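Local coordinates for protein glutathione transferase o1 (Bombyx mori, PDB 3RBT) that belongs to the omega class of glutathione transferases, enzymes generally credited with glutathione transfer and glutathione-dependent dehydroascorbate reduction, though its own activity may be weak, at residues E46-K51 / Y98-Y103. Sequence-based numbering, arbitrary orientation.
Sequences EAKRIK and YLDEKY
Lys48 and Asp100 form the salt bridge that ties the C-terminal end of helix 36-47 to that of helix 92-102. Lys48 NZ lies 2.9 Å from Asp100 OD1, the two side chains crossing at about a right angle. It meets that oxygen on the anti side, 24° out of the carboxylate plane. The same ammonium donates to the carbonyl of Tyr103, with Lys48 NZ 2.8 Å from Tyr103 O. The C=O...N angle there is 154°. Bends at chi3 and chi4 turn the end of the lysine up to this carbonyl, just where helix 92-102 has ended; the carbonyl of Arg105 accepts from Lys48 NZ as well. Asp100 is itself fixed by the backbone N-H groups of Leu108 and His109, one to each carboxylate oxygen.

Apolar packing runs alongside. Ile50 lies over one face of the Tyr103 ring in a CH-pi contact: Ile50 CG1 is 4.2 Å from the ring centroid and 13° off the normal. Ile50 CD1 approaches Tyr103 CD1 to 3.4 Å. Lys102 CG sits against the opposite face of the Tyr103 ring, 3.7 Å above its plane and toward the rim. Ile50 CD1 also reaches Leu99 CD2 at 4.1 Å, and Leu27 of strand 27-31 touches Ile50, Leu99 and Tyr103, so this cluster joins both helix ends to the sheet of the thioredoxin-like domain.

Helix 36-47 closes in a Schellman motif, with positive phi at Arg49 and two bonds back into the last turn, and this turn brings Ile50 to the ring.

A methionine in place of Lys48 would probably leave Asp100 without its cationic mate and the Tyr103 carbonyl without this donor. The ammonium of a buried lysine thus pairs with a carboxylate and main-chain carbonyls where helix 92-102 ends, which probably favours the protonated lysine, while Ile50 packs on Tyr103 and Leu99 beside it.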
loop_
_atom_site.group_PDB
_atom_site.type_symbol
_atom_site.label_atom_id
_atom_site.label_comp_id
_atom_site.label_asym_id
_atom_site.label_seq_id
_atom_site.Cartn_x
_atom_site.Cartn_y
_atom_site.Cartn_z
ATOM N N GLU A 46 -8.361 -2.913 -19.610
ATOM C CA GLU A 46 -9.233 -2.443 -20.678
ATOM C C GLU A 46 -8.934 -0.965 -20.970
ATOM O O GLU A 46 -8.740 -0.587 -22.123
ATOM C CB GLU A 46 -10.701 -2.667 -20.282
ATOM C CG GLU A 46 -11.681 -2.788 -21.450
ATOM C CD GLU A 46 -11.606 -4.125 -22.179
ATOM O OE1 GLU A 46 -11.767 -5.189 -21.550
ATOM O OE2 GLU A 46 -11.397 -4.108 -23.400
ATOM N N ALA A 47 -8.842 -0.147 -19.919
ATOM C CA ALA A 47 -8.494 1.276 -20.064
ATOM C C ALA A 47 -7.176 1.476 -20.808
ATOM O O ALA A 47 -7.049 2.388 -21.622
ATOM C CB ALA A 47 -8.439 1.958 -18.707
ATOM N N LYS A 48 -6.204 0.607 -20.532
ATOM C CA LYS A 48 -4.890 0.713 -21.167
ATOM C C LYS A 48 -4.824 -0.049 -22.485
ATOM O O LYS A 48 -3.808 -0.015 -23.179
ATOM C CB LYS A 48 -3.783 0.292 -20.200
ATOM C CG LYS A 48 -3.779 1.133 -18.898
ATOM C CD LYS A 48 -2.445 1.105 -18.203
ATOM C CE LYS A 48 -1.314 1.578 -19.132
ATOM N NZ LYS A 48 -1.098 3.048 -19.080
ATOM N N ARG A 49 -5.924 -0.715 -22.832
ATOM C CA ARG A 49 -6.054 -1.414 -24.109
ATOM C C ARG A 49 -4.922 -2.429 -24.292
ATOM O O ARG A 49 -4.237 -2.461 -25.316
ATOM C CB ARG A 49 -6.146 -0.399 -25.257
ATOM C CG ARG A 49 -7.350 0.538 -25.093
ATOM C CD ARG A 49 -7.495 1.494 -26.242
ATOM N NE ARG A 49 -8.881 1.938 -26.390
ATOM C CZ ARG A 49 -9.385 2.456 -27.505
ATOM N NH1 ARG A 49 -8.620 2.601 -28.583
ATOM N NH2 ARG A 49 -10.661 2.826 -27.546
ATOM N N ILE A 50 -4.729 -3.241 -23.256
ATOM C CA ILE A 50 -3.743 -4.320 -23.250
ATOM C C ILE A 50 -4.490 -5.628 -23.476
ATOM O O ILE A 50 -5.548 -5.872 -22.889
ATOM C CB ILE A 50 -2.978 -4.376 -21.898
ATOM C CG1 ILE A 50 -2.329 -3.019 -21.578
ATOM C CG2 ILE A 50 -1.931 -5.498 -21.905
ATOM C CD1 ILE A 50 -2.009 -2.833 -20.084
ATOM N N LYS A 51 -3.954 -6.458 -24.351
ATOM C CA LYS A 51 -4.582 -7.733 -24.666
ATOM C C LYS A 51 -4.376 -8.675 -23.501
ATOM O O LYS A 51 -3.285 -8.734 -22.930
ATOM C CB LYS A 51 -3.969 -8.327 -25.929
ATOM C CG LYS A 51 -4.228 -7.513 -27.185
ATOM C CD LYS A 51 -3.481 -8.115 -28.369
ATOM C CE LYS A 51 -1.991 -7.843 -28.253
ATOM N NZ LYS A 51 -1.257 -8.489 -29.362
ATOM N N TYR A 98 1.868 -1.421 -11.862
ATOM C CA TYR A 98 2.778 -2.066 -12.810
ATOM C C TYR A 98 2.316 -1.785 -14.243
ATOM O O TYR A 98 3.096 -1.341 -15.069
ATOM C CB TYR A 98 2.869 -3.586 -12.575
ATOM C CG TYR A 98 3.511 -4.280 -13.746
ATOM C CD1 TYR A 98 4.894 -4.248 -13.918
ATOM C CD2 TYR A 98 2.736 -4.909 -14.722
ATOM C CE1 TYR A 98 5.491 -4.856 -15.013
ATOM C CE2 TYR A 98 3.331 -5.517 -15.822
ATOM C CZ TYR A 98 4.702 -5.482 -15.964
ATOM O OH TYR A 98 5.305 -6.080 -17.057
ATOM N N LEU A 99 1.038 -2.045 -14.512
ATOM C CA LEU A 99 0.455 -1.842 -15.839
ATOM C C LEU A 99 0.550 -0.394 -16.295
ATOM O O LEU A 99 0.839 -0.137 -17.461
ATOM C CB LEU A 99 -1.006 -2.307 -15.870
ATOM C CG LEU A 99 -1.215 -3.812 -15.621
ATOM C CD1 LEU A 99 -2.699 -4.131 -15.485
ATOM C CD2 LEU A 99 -0.570 -4.633 -16.751
ATOM N N ASP A 100 0.321 0.546 -15.377
ATOM C CA ASP A 100 0.373 1.963 -15.736
ATOM C C ASP A 100 1.783 2.474 -16.048
ATOM O O ASP A 100 1.942 3.403 -16.856
ATOM C CB ASP A 100 -0.295 2.855 -14.685
ATOM C CG ASP A 100 -0.794 4.158 -15.276
ATOM O OD1 ASP A 100 -1.332 4.133 -16.394
ATOM O OD2 ASP A 100 -0.670 5.206 -14.627
ATOM N N GLU A 101 2.782 1.868 -15.415
ATOM C CA GLU A 101 4.208 2.151 -15.658
ATOM C C GLU A 101 4.768 1.422 -16.883
ATOM O O GLU A 101 5.500 2.000 -17.683
ATOM C CB GLU A 101 5.036 1.723 -14.440
ATOM C CG GLU A 101 4.885 2.589 -13.224
ATOM C CD GLU A 101 5.634 2.072 -12.005
ATOM O OE1 GLU A 101 5.476 2.680 -10.934
ATOM O OE2 GLU A 101 6.370 1.066 -12.087
ATOM N N LYS A 102 4.452 0.139 -17.009
ATOM C CA LYS A 102 4.986 -0.693 -18.097
ATOM C C LYS A 102 4.512 -0.201 -19.471
ATOM O O LYS A 102 5.292 -0.122 -20.427
ATOM C CB LYS A 102 4.582 -2.156 -17.891
ATOM C CG LYS A 102 5.137 -3.149 -18.933
ATOM C CD LYS A 102 6.660 -3.241 -18.908
ATOM C CE LYS A 102 7.145 -4.310 -19.882
ATOM N NZ LYS A 102 8.625 -4.445 -19.877
ATOM N N TYR A 103 3.228 0.128 -19.546
ATOM C CA TYR A 103 2.597 0.534 -20.795
ATOM C C TYR A 103 2.339 2.039 -20.740
ATOM O O TYR A 103 1.509 2.509 -19.970
ATOM C CB TYR A 103 1.312 -0.272 -21.015
ATOM C CG TYR A 103 1.542 -1.774 -20.980
ATOM C CD1 TYR A 103 1.368 -2.498 -19.799
ATOM C CD2 TYR A 103 1.963 -2.466 -22.125
ATOM C CE1 TYR A 103 1.590 -3.875 -19.759
ATOM C CE2 TYR A 103 2.192 -3.844 -22.097
ATOM C CZ TYR A 103 1.999 -4.539 -20.908
ATOM O OH TYR A 103 2.216 -5.891 -20.864
#